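Local coordinates for protein Two-component sensor histidine kinase (Nostoc sp., PDB 6OZB) that probably senses light as a cyanobacterial phytochrome-type sensor histidine kinase, its GAF domain holding a covalently attached phycoerythrobilin chromophore, at residues 87-90 with 91-94; 94-98 with 99-103; 133-136 with 137-141. The protein carries 1 engineered substitution. One frame throughout, in Å; residues are numbered along the deposited sequence. Where two conformers were deposited one is given.

All three contacts are local turns within one GAF domain, and each touches the same phycoerythrobilin. Contact 1 starts helix 90-99 and contact 2 ends it, sharing Glu94; their centres lie about 9 Å apart, and Ile88 packs on Leu96 between them. Contact 2 leads from that helix into strand 102-106 of the central antiparallel sheet. Contact 3 comes last along the chain, where strand 131-134, outermost in that sheet within this chain, gives way to helix 137-145; its centre is about 13 Å from that of contact 1 and 17 Å from that of contact 2. Part of the pocket wall is thus built from two helix starts and one helix exit.

Contact 1 (87-90 with 91-94); sequences DIPP and QARE. With PEB (phycoerythrobilin), chain F.
Arg93 sends CG opposite its backbone N (chi1 -167°) and then bends at chi3 (-62°), which folds the guanidinium back beside the carbonyl of Ile88, five residues earlier. NH2 lies 3.3 Å from Ile88 O and makes a weak hydrogen bond; NE adds a second, also weak, to the same oxygen. The stronger polar partner of NH2 is the carbonyl of Gly61, so the arginine bridges two pieces of chain. Ile88 CG2 covers one face of the guanidinium and also meets Ala92 CB at 4.0 Å, while its other branch points to the pigment, CG1 reaching PEB C4C at 3.6 Å. Phe57 of strand 51-57 touches both Ile88 and Arg93.

The backbone here is the start of helix 90-99, with Pro89 as N-cap residue. Its carbonyl takes the first regular helical bond, Arg93 N to Pro89 O at 2.9 Å, and Glu94 N follows to Pro90 O at 2.8 Å. Pro89 also belongs to the pocket: its ring packs on the chromophore, CD standing 3.4 Å from PEB C1B. Just before it, Asp87 O approaches PEB NB to 2.9 Å, and Asp87 OD2 is hydrogen-bonded with Tyr142 OH. This is the Asp-Ile-Pro motif of phytochrome GAF domains.

Exchanging Ile88 for an alanine would probably bare one face of the Arg93 guanidinium and open a gap between Ala92 and the chromophore's C ring. In this stretch, then, the bilin meets one main-chain carbonyl, set near its B-ring nitrogen, and the apolar side chains of Ile88 and Pro89; the Arg93 guanidinium, held more firmly by Gly61, probably steadies the Ile88 carbonyl only through weak bonds.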
loop_
_atom_site.group_PDB
_atom_site.type_symbol
_atom_site.label_atom_id
_atom_site.label_comp_id
_atom_site.label_asym_id
_atom_site.label_seq_id
_atom_site.Cartn_x
_atom_site.Cartn_y
_atom_site.Cartn_z
ATOM N N ASP C 87 22.403 1.390 11.931
ATOM C CA ASP C 87 21.767 1.918 10.724
ATOM C C ASP C 87 20.663 0.979 10.233
ATOM O O ASP C 87 19.732 1.423 9.551
ATOM C CB ASP C 87 22.791 2.153 9.614
ATOM C CG ASP C 87 23.631 3.387 9.853
ATOM O OD1 ASP C 87 23.645 3.875 11.008
ATOM O OD2 ASP C 87 24.282 3.851 8.883
ATOM N N ILE C 88 20.786 -0.305 10.580
ATOM C CA ILE C 88 19.777 -1.314 10.274
ATOM C C ILE C 88 19.316 -1.925 11.600
ATOM O O ILE C 88 19.931 -2.863 12.100
ATOM C CB ILE C 88 20.346 -2.414 9.336
ATOM C CG1 ILE C 88 20.951 -1.774 8.091
ATOM C CG2 ILE C 88 19.262 -3.401 8.938
ATOM C CD1 ILE C 88 21.594 -2.744 7.140
ATOM N N PRO C 89 18.220 -1.398 12.174
ATOM C CA PRO C 89 17.758 -1.853 13.491
ATOM C C PRO C 89 17.252 -3.285 13.461
ATOM O O PRO C 89 17.020 -3.811 12.378
ATOM C CB PRO C 89 16.617 -0.883 13.818
ATOM C CG PRO C 89 16.865 0.292 12.970
ATOM C CD PRO C 89 17.401 -0.282 11.688
ATOM N N PRO C 90 17.067 -3.902 14.633
ATOM C CA PRO C 90 16.669 -5.313 14.723
ATOM C C PRO C 90 15.433 -5.689 13.880
ATOM O O PRO C 90 15.479 -6.702 13.181
ATOM C CB PRO C 90 16.377 -5.479 16.209
ATOM C CG PRO C 90 17.274 -4.527 16.852
ATOM C CD PRO C 90 17.277 -3.325 15.967
ATOM N N GLN C 91 14.372 -4.889 13.907
ATOM C CA GLN C 91 13.182 -5.236 13.128
ATOM C C GLN C 91 13.516 -5.408 11.659
ATOM O O GLN C 91 13.162 -6.420 11.060
ATOM C CB GLN C 91 12.079 -4.191 13.251
ATOM C CG GLN C 91 11.221 -4.306 14.494
ATOM C CD GLN C 91 9.973 -3.442 14.398
ATOM O OE1 GLN C 91 9.906 -2.510 13.591
ATOM N NE2 GLN C 91 8.969 -3.766 15.201
ATOM N N ALA C 92 14.223 -4.429 11.100
ATOM C CA ALA C 92 14.619 -4.458 9.697
ATOM C C ALA C 92 15.535 -5.631 9.426
ATOM O O ALA C 92 15.402 -6.303 8.409
ATOM C CB ALA C 92 15.309 -3.164 9.320
ATOM N N ARG C 93 16.470 -5.870 10.341
ATOM C CA ARG C 93 17.462 -6.920 10.146
ATOM C C ARG C 93 16.778 -8.278 10.131
ATOM O O ARG C 93 17.093 -9.132 9.308
ATOM C CB ARG C 93 18.532 -6.850 11.237
ATOM C CG ARG C 93 19.773 -7.692 10.958
ATOM C CD ARG C 93 20.872 -7.413 11.969
ATOM N NE ARG C 93 21.346 -6.023 11.941
ATOM C CZ ARG C 93 22.452 -5.611 11.317
ATOM N NH1 ARG C 93 23.214 -6.463 10.643
ATOM N NH2 ARG C 93 22.798 -4.333 11.367
ATOM N N GLU C 94 15.796 -8.448 11.005
ATOM C CA GLU C 94 15.055 -9.699 11.068
ATOM C C GLU C 94 14.296 -9.977 9.775
ATOM O O GLU C 94 14.158 -11.130 9.380
ATOM C CB GLU C 94 14.080 -9.682 12.234
ATOM C CG GLU C 94 13.398 -11.015 12.453
ATOM C CD GLU C 94 12.467 -11.000 13.640
ATOM O OE1 GLU C 94 12.395 -12.035 14.334
ATOM O OE2 GLU C 94 11.812 -9.959 13.881
HETATM C CHC PEB F . 20.937 1.189 5.679
HETATM N NC PEB F . 18.637 1.103 6.726
HETATM C C1C PEB F . 17.483 0.386 6.645
HETATM C C2C PEB F . 17.603 -0.580 5.677
HETATM C C3C PEB F . 18.867 -0.478 5.139
HETATM C C4C PEB F . 19.509 0.586 5.811
HETATM C CMC PEB F . 19.347 -1.422 4.052
HETATM C CAC PEB F . 16.450 -1.578 5.322
HETATM C CBC PEB F . 15.370 -0.891 4.503
HETATM C CGC PEB F . 15.840 -0.796 3.075
HETATM O O1C PEB F . 16.138 -1.862 2.466
HETATM O O2C PEB F . 15.923 0.326 2.489
HETATM N ND PEB F . 20.968 1.400 3.258
HETATM C C1D PEB F . 21.619 0.760 4.475
HETATM C C2D PEB F . 22.963 1.318 4.457
HETATM C C3D PEB F . 23.135 2.201 3.413
HETATM C C4D PEB F . 21.969 2.295 2.614
HETATM C CMD PEB F . 24.010 1.026 5.567
HETATM C CAD PEB F . 24.402 3.052 3.216
HETATM C CBD PEB F . 24.910 3.194 1.953
HETATM O OD PEB F . 21.788 2.954 1.601
HETATM N NA PEB F . 18.799 4.460 10.484
HETATM C C1A PEB F . 19.861 5.329 10.856
HETATM C C2A PEB F . 19.651 5.797 12.272
HETATM C C3A PEB F . 18.380 5.135 12.780
HETATM C C4A PEB F . 17.880 4.292 11.590
HETATM C CMA PEB F . 20.886 5.514 13.183
HETATM C CBA PEB F . 17.620 6.981 14.402
HETATM O OA PEB F . 20.796 5.613 10.126
HETATM C CHA PEB F . 16.697 3.615 11.621
HETATM C CAA PEB F . 17.233 6.035 13.250
HETATM N NB PEB F . 16.973 2.190 9.335
HETATM C C1B PEB F . 16.222 2.715 10.483
HETATM C C2B PEB F . 14.859 2.239 10.463
HETATM C C3B PEB F . 14.724 1.417 9.299
HETATM C C4B PEB F . 16.038 1.354 8.565
HETATM C CHB PEB F . 16.184 0.607 7.423
HETATM C CMB PEB F . 13.816 2.563 11.484
HETATM C CAB PEB F . 13.464 0.704 8.853
HETATM C CBB PEB F . 12.774 1.545 7.800
HETATM C CGB PEB F . 11.442 0.839 7.539
HETATM O O1B PEB F . 11.473 -0.318 7.022
HETATM O O2B PEB F . 10.362 1.388 7.864
#

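Contact 2 (94-98 with 99-103); sequences ELLVK and SKVRS. With PEB (phycoerythrobilin), chain F.
Val101 turns back against Leu95 and Leu96 at the C-terminal end of helix 90-99, where the GAF domain chain leaves the helix for strand 102-106 of its central sheet. CG1 does most of the touching. With chi1 at 78° it stands between the backbone N and the carbonyl carbon of its own residue, and that places it 3.8 Å from Leu95 CB, alongside the base of that side chain, and 4.1 Å from Leu96 CD2. Leu96 and Val101 cross obliquely, the leucine reaching over with one methyl only. Leu96 also packs on Pro155 and Leu162, of two neighbouring strands, so the little apolar cluster joins helix to sheet, and Gln114 of strand 111-115 touches both Leu95 and Val101.

The turn itself is made by Lys100, the first residue to leave helical geometry, with phi at 50°. Around it, Leu95 O is gripped twice: by Ser99 N at 3.0 Å, which comes from above the carbonyl plane, and more weakly by Val101 N at 3.3 Å. Leu96 O receives a weak bond from Lys100 N, and the Lys100 CA-H also points at it, CA being 3.1 Å from that oxygen. These bonds serve two carbonyls of the last turn, Leu95 O and Leu96 O. The side chains of the turn look outward to other parts of the chain: Ser99 OG bonds to Asp119, and the Lys100 ammonium makes a cation-pi contact with Phe157.

Beyond Val101 the strand carries the chain to the chromophore. Ser103 has OG tied to Gln114 NE2, and its CB lies 3.3 Å from PEB O1C, an oxygen of the C-ring propionate.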
loop_
_atom_site.group_PDB
_atom_site.type_symbol
_atom_site.label_atom_id
_atom_site.label_comp_id
_atom_site.label_asym_id
_atom_site.label_seq_id
_atom_site.Cartn_x
_atom_site.Cartn_y
_atom_site.Cartn_z
ATOM N N GLU C 94 15.796 -8.448 11.005
ATOM C CA GLU C 94 15.055 -9.699 11.068
ATOM C C GLU C 94 14.296 -9.977 9.775
ATOM O O GLU C 94 14.158 -11.130 9.380
ATOM C CB GLU C 94 14.080 -9.682 12.234
ATOM C CG GLU C 94 13.398 -11.015 12.453
ATOM C CD GLU C 94 12.467 -11.000 13.640
ATOM O OE1 GLU C 94 12.395 -12.035 14.334
ATOM O OE2 GLU C 94 11.812 -9.959 13.881
ATOM N N LEU C 95 13.756 -8.935 9.143
ATOM C CA LEU C 95 13.082 -9.130 7.858
ATOM C C LEU C 95 14.037 -9.619 6.803
ATOM O O LEU C 95 13.670 -10.446 5.967
ATOM C CB LEU C 95 12.421 -7.852 7.357
ATOM C CG LEU C 95 11.200 -7.380 8.126
ATOM C CD1 LEU C 95 10.636 -6.129 7.478
ATOM C CD2 LEU C 95 10.177 -8.495 8.178
ATOM N N LEU C 96 15.248 -9.076 6.822
ATOM C CA LEU C 96 16.293 -9.509 5.903
ATOM C C LEU C 96 16.629 -10.988 6.142
ATOM O O LEU C 96 16.627 -11.786 5.211
ATOM C CB LEU C 96 17.533 -8.609 6.050
ATOM C CG LEU C 96 17.387 -7.173 5.545
ATOM C CD1 LEU C 96 18.515 -6.314 6.034
ATOM C CD2 LEU C 96 17.358 -7.161 4.039
ATOM N N VAL C 97 16.883 -11.350 7.399
ATOM C CA VAL C 97 17.362 -12.702 7.749
ATOM C C VAL C 97 16.291 -13.778 7.573
ATOM O O VAL C 97 16.563 -14.827 7.006
ATOM C CB VAL C 97 17.886 -12.755 9.201
ATOM C CG1 VAL C 97 18.148 -14.204 9.645
ATOM C CG2 VAL C 97 19.142 -11.909 9.340
ATOM N N LYS C 98 15.088 -13.514 8.086
ATOM C CA LYS C 98 14.000 -14.497 8.121
ATOM C C LYS C 98 13.115 -14.513 6.874
ATOM O O LYS C 98 12.654 -15.570 6.468
ATOM C CB LYS C 98 13.128 -14.248 9.362
ATOM C CG LYS C 98 13.853 -14.471 10.685
ATOM C CD LYS C 98 14.161 -15.956 10.884
ATOM C CE LYS C 98 14.819 -16.245 12.222
ATOM N NZ LYS C 98 16.193 -15.677 12.277
ATOM N N SER C 99 12.873 -13.361 6.258
ATOM C CA SER C 99 12.016 -13.327 5.075
ATOM C C SER C 99 12.782 -13.052 3.781
ATOM O O SER C 99 12.194 -13.100 2.702
ATOM C CB SER C 99 10.916 -12.290 5.250
ATOM O OG SER C 99 10.101 -12.639 6.352
ATOM N N LYS C 100 14.082 -12.778 3.887
ATOM C CA LYS C 100 14.876 -12.417 2.736
ATOM C C LYS C 100 14.181 -11.313 1.936
ATOM O O LYS C 100 14.118 -11.349 0.709
ATOM C CB LYS C 100 15.141 -13.653 1.866
ATOM C CG LYS C 100 15.744 -14.803 2.659
ATOM C CD LYS C 100 16.479 -15.769 1.747
ATOM C CE LYS C 100 17.208 -16.874 2.533
ATOM N NZ LYS C 100 16.639 -17.089 3.892
ATOM N N VAL C 101 13.655 -10.332 2.652
ATOM C CA VAL C 101 12.894 -9.271 2.036
ATOM C C VAL C 101 13.736 -8.417 1.058
ATOM O O VAL C 101 14.916 -8.147 1.308
ATOM C CB VAL C 101 12.271 -8.377 3.143
ATOM C CG1 VAL C 101 13.302 -7.419 3.720
ATOM C CG2 VAL C 101 11.108 -7.618 2.606
ATOM N N ARG C 102 13.112 -8.031 -0.053
ATOM C CA ARG C 102 13.626 -7.026 -0.979
ATOM C C ARG C 102 12.816 -5.773 -0.701
ATOM O O ARG C 102 11.612 -5.867 -0.501
ATOM C CB ARG C 102 13.494 -7.478 -2.428
ATOM C CG ARG C 102 14.316 -8.756 -2.772
ATOM C CD ARG C 102 13.618 -10.036 -2.372
ATOM N NE ARG C 102 12.294 -10.166 -2.966
ATOM C CZ ARG C 102 12.049 -10.649 -4.181
ATOM N NH1 ARG C 102 13.042 -11.028 -4.986
ATOM N NH2 ARG C 102 10.809 -10.707 -4.609
ATOM N N SER C 103 13.469 -4.614 -0.667
ATOM C CA SER C 103 12.810 -3.379 -0.243
ATOM C C SER C 103 13.004 -2.252 -1.233
ATOM O O SER C 103 14.117 -2.024 -1.679
ATOM C CB SER C 103 13.355 -2.921 1.099
ATOM O OG SER C 103 13.128 -3.853 2.134
HETATM C CHC PEB F . 20.937 1.189 5.679
HETATM N NC PEB F . 18.637 1.103 6.726
HETATM C C1C PEB F . 17.483 0.386 6.645
HETATM C C2C PEB F . 17.603 -0.580 5.677
HETATM C C3C PEB F . 18.867 -0.478 5.139
HETATM C C4C PEB F . 19.509 0.586 5.811
HETATM C CMC PEB F . 19.347 -1.422 4.052
HETATM C CAC PEB F . 16.450 -1.578 5.322
HETATM C CBC PEB F . 15.370 -0.891 4.503
HETATM C CGC PEB F . 15.840 -0.796 3.075
HETATM O O1C PEB F . 16.138 -1.862 2.466
HETATM O O2C PEB F . 15.923 0.326 2.489
HETATM N ND PEB F . 20.968 1.400 3.258
HETATM C C1D PEB F . 21.619 0.760 4.475
HETATM C C2D PEB F . 22.963 1.318 4.457
HETATM C C3D PEB F . 23.135 2.201 3.413
HETATM C C4D PEB F . 21.969 2.295 2.614
HETATM C CMD PEB F . 24.010 1.026 5.567
HETATM C CAD PEB F . 24.402 3.052 3.216
HETATM C CBD PEB F . 24.910 3.194 1.953
HETATM O OD PEB F . 21.788 2.954 1.601
HETATM N NA PEB F . 18.799 4.460 10.484
HETATM C C1A PEB F . 19.861 5.329 10.856
HETATM C C2A PEB F . 19.651 5.797 12.272
HETATM C C3A PEB F . 18.380 5.135 12.780
HETATM C C4A PEB F . 17.880 4.292 11.590
HETATM C CMA PEB F . 20.886 5.514 13.183
HETATM C CBA PEB F . 17.620 6.981 14.402
HETATM O OA PEB F . 20.796 5.613 10.126
HETATM C CHA PEB F . 16.697 3.615 11.621
HETATM C CAA PEB F . 17.233 6.035 13.250
HETATM N NB PEB F . 16.973 2.190 9.335
HETATM C C1B PEB F . 16.222 2.715 10.483
HETATM C C2B PEB F . 14.859 2.239 10.463
HETATM C C3B PEB F . 14.724 1.417 9.299
HETATM C C4B PEB F . 16.038 1.354 8.565
HETATM C CHB PEB F . 16.184 0.607 7.423
HETATM C CMB PEB F . 13.816 2.563 11.484
HETATM C CAB PEB F . 13.464 0.704 8.853
HETATM C CBB PEB F . 12.774 1.545 7.800
HETATM C CGB PEB F . 11.442 0.839 7.539
HETATM O O1B PEB F . 11.473 -0.318 7.022
HETATM O O2B PEB F . 10.362 1.388 7.864
#

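Contact 3 (133-136 with 137-141); sequences RPVD and SCHVE. With PEB (phycoerythrobilin), chain F.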
loop_
_atom_site.group_PDB
_atom_site.type_symbol
_atom_site.label_atom_id
_atom_site.label_comp_id
_atom_site.label_asym_id
_atom_site.label_seq_id
_atom_site.Cartn_x
_atom_site.Cartn_y
_atom_site.Cartn_z
ATOM N N ARG C 133 3.982 0.287 2.581
ATOM C CA ARG C 133 3.602 0.802 3.894
ATOM C C ARG C 133 4.427 2.050 4.178
ATOM O O ARG C 133 5.419 2.283 3.510
ATOM C CB ARG C 133 3.847 -0.247 4.981
ATOM C CG ARG C 133 5.318 -0.660 5.105
ATOM C CD ARG C 133 5.579 -1.517 6.348
ATOM N NE ARG C 133 6.969 -2.007 6.368
ATOM C CZ ARG C 133 8.033 -1.306 6.780
ATOM N NH1 ARG C 133 7.899 -0.061 7.212
ATOM N NH2 ARG C 133 9.251 -1.856 6.761
ATOM N N PRO C 134 4.043 2.836 5.189
ATOM C CA PRO C 134 4.873 4.009 5.508
ATOM C C PRO C 134 6.256 3.581 5.994
ATOM O O PRO C 134 6.376 2.632 6.769
ATOM C CB PRO C 134 4.078 4.713 6.624
ATOM C CG PRO C 134 2.668 4.234 6.432
ATOM C CD PRO C 134 2.823 2.795 6.003
ATOM N N VAL C 135 7.284 4.259 5.508
ATOM C CA VAL C 135 8.656 3.962 5.912
ATOM C C VAL C 135 9.017 4.853 7.101
ATOM O O VAL C 135 8.512 5.954 7.211
ATOM C CB VAL C 135 9.631 4.148 4.755
ATOM C CG1 VAL C 135 9.798 5.629 4.391
ATOM C CG2 VAL C 135 11.009 3.523 5.064
ATOM N N ASP C 136 9.844 4.344 8.015
ATOM C CA ASP C 136 10.277 5.105 9.190
ATOM C C ASP C 136 10.948 6.409 8.780
ATOM O O ASP C 136 11.773 6.422 7.851
ATOM C CB ASP C 136 11.251 4.280 10.029
ATOM C CG ASP C 136 11.405 4.823 11.436
ATOM O OD1 ASP C 136 12.047 5.882 11.590
ATOM O OD2 ASP C 136 10.924 4.174 12.396
ATOM N N SER C 137 10.599 7.498 9.459
ATOM C CA SER C 137 11.137 8.812 9.115
ATOM C C SER C 137 12.659 8.863 9.244
ATOM O O SER C 137 13.320 9.610 8.528
ATOM C CB SER C 137 10.514 9.898 9.995
ATOM O OG SER C 137 10.764 9.652 11.366
ATOM N N CYS C 138 13.228 8.077 10.147
ATOM C CA CYS C 138 14.687 8.108 10.312
ATOM C C CYS C 138 15.359 7.660 9.027
ATOM O O CYS C 138 16.350 8.241 8.609
ATOM C CB CYS C 138 15.144 7.230 11.474
ATOM S SG CYS C 138 16.915 7.370 11.817
ATOM N N HIS C 139 14.806 6.630 8.394
ATOM C CA HIS C 139 15.367 6.083 7.174
ATOM C C HIS C 139 15.137 7.046 5.993
ATOM O O HIS C 139 16.021 7.217 5.154
ATOM C CB HIS C 139 14.777 4.687 6.904
ATOM C CG HIS C 139 15.473 3.920 5.826
ATOM N ND1 HIS C 139 16.847 3.902 5.679
ATOM C CD2 HIS C 139 14.979 3.130 4.849
ATOM C CE1 HIS C 139 17.161 3.145 4.640
ATOM N NE2 HIS C 139 16.047 2.661 4.123
ATOM N N VAL C 140 13.983 7.708 5.950
ATOM C CA VAL C 140 13.757 8.726 4.926
ATOM C C VAL C 140 14.815 9.815 5.044
ATOM O O VAL C 140 15.372 10.261 4.047
ATOM C CB VAL C 140 12.371 9.351 5.033
ATOM C CG1 VAL C 140 12.336 10.768 4.405
ATOM C CG2 VAL C 140 11.415 8.473 4.366
ATOM N N GLU C 141 15.045 10.264 6.269
ATOM C CA GLU C 141 15.997 11.355 6.514
ATOM C C GLU C 141 17.423 10.928 6.142
ATOM O O GLU C 141 18.200 11.714 5.611
ATOM C CB GLU C 141 15.895 11.818 7.984
ATOM C CG GLU C 141 14.596 12.630 8.253
ATOM C CD GLU C 141 14.174 12.698 9.725
ATOM O OE1 GLU C 141 15.043 12.570 10.616
ATOM O OE2 GLU C 141 12.962 12.891 9.984
HETATM C CHC PEB F . 20.937 1.189 5.679
HETATM N NC PEB F . 18.637 1.103 6.726
HETATM C C1C PEB F . 17.483 0.386 6.645
HETATM C C2C PEB F . 17.603 -0.580 5.677
HETATM C C3C PEB F . 18.867 -0.478 5.139
HETATM C C4C PEB F . 19.509 0.586 5.811
HETATM C CMC PEB F . 19.347 -1.422 4.052
HETATM C CAC PEB F . 16.450 -1.578 5.322
HETATM C CBC PEB F . 15.370 -0.891 4.503
HETATM C CGC PEB F . 15.840 -0.796 3.075
HETATM O O1C PEB F . 16.138 -1.862 2.466
HETATM O O2C PEB F . 15.923 0.326 2.489
HETATM N ND PEB F . 20.968 1.400 3.258
HETATM C C1D PEB F . 21.619 0.760 4.475
HETATM C C2D PEB F . 22.963 1.318 4.457
HETATM C C3D PEB F . 23.135 2.201 3.413
HETATM C C4D PEB F . 21.969 2.295 2.614
HETATM C CMD PEB F . 24.010 1.026 5.567
HETATM C CAD PEB F . 24.402 3.052 3.216
HETATM C CBD PEB F . 24.910 3.194 1.953
HETATM O OD PEB F . 21.788 2.954 1.601
HETATM N NA PEB F . 18.799 4.460 10.484
HETATM C C1A PEB F . 19.861 5.329 10.856
HETATM C C2A PEB F . 19.651 5.797 12.272
HETATM C C3A PEB F . 18.380 5.135 12.780
HETATM C C4A PEB F . 17.880 4.292 11.590
HETATM C CMA PEB F . 20.886 5.514 13.183
HETATM C CBA PEB F . 17.620 6.981 14.402
HETATM O OA PEB F . 20.796 5.613 10.126
HETATM C CHA PEB F . 16.697 3.615 11.621
HETATM C CAA PEB F . 17.233 6.035 13.250
HETATM N NB PEB F . 16.973 2.190 9.335
HETATM C C1B PEB F . 16.222 2.715 10.483
HETATM C C2B PEB F . 14.859 2.239 10.463
HETATM C C3B PEB F . 14.724 1.417 9.299
HETATM C C4B PEB F . 16.038 1.354 8.565
HETATM C CHB PEB F . 16.184 0.607 7.423
HETATM C CMB PEB F . 13.816 2.563 11.484
HETATM C CAB PEB F . 13.464 0.704 8.853
HETATM C CBB PEB F . 12.774 1.545 7.800
HETATM C CGB PEB F . 11.442 0.839 7.539
HETATM O O1B PEB F . 11.473 -0.318 7.022
HETATM O O2B PEB F . 10.362 1.388 7.864
#
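Asp136 caps the N terminus of helix 137-145 through the amide of Cys138, at the chromophore attachment site of this bilin-binding GAF domain. The chain comes off strand 131-134, outermost in the sheet within this chain, whose Arg133 grips the B-ring propionate through two N-H groups, NH2 to PEB O1B at 2.7 Å and NH1 to PEB O2B at 2.9 Å; the backbone N of Asp136 adds a third bond, to O2B. Arg133 NH2 is also tied to Gln114.

Ser137 begins the helix, and its carbonyl accepts from Glu141 N one turn later. Cys138 then supplies the capped amide: its N donates to Asp136 OD1 at 2.9 Å, using the carboxylate lone pair that faces away from the other oxygen. Its side chain has SG opposite the backbone N (chi1 -174°), and from there SG is covalently bonded to PEB CAA, 2.0 Å away. The same residue gives its amide to the cap and its sulfur to the chromophore at the A ring.

His139 turns its imidazole flat against the tetrapyrrole, PEB CHB sitting 3.6 Å above the ring's centre, while Val135 CG2 abuts the ring edge in plane. Its NE2 donates to PEB O2C at 2.9 Å. The C-ring propionate is thus tied down as the B-ring one is. Cys138 and His139 are the adjacent pair seen in many phytochrome-type bilin pockets.

Val140 closes the first turn, its N donating to Asp136 O at 3.2 Å in the carbonyl plane. Asp136 thus serves three amides: OD1 takes Cys138 N, and O takes Val140 N and, weakly, His139 N. On the side chain of Val140 the packing is tight: CG2 presses against Val135 CG1 at 3.3 Å.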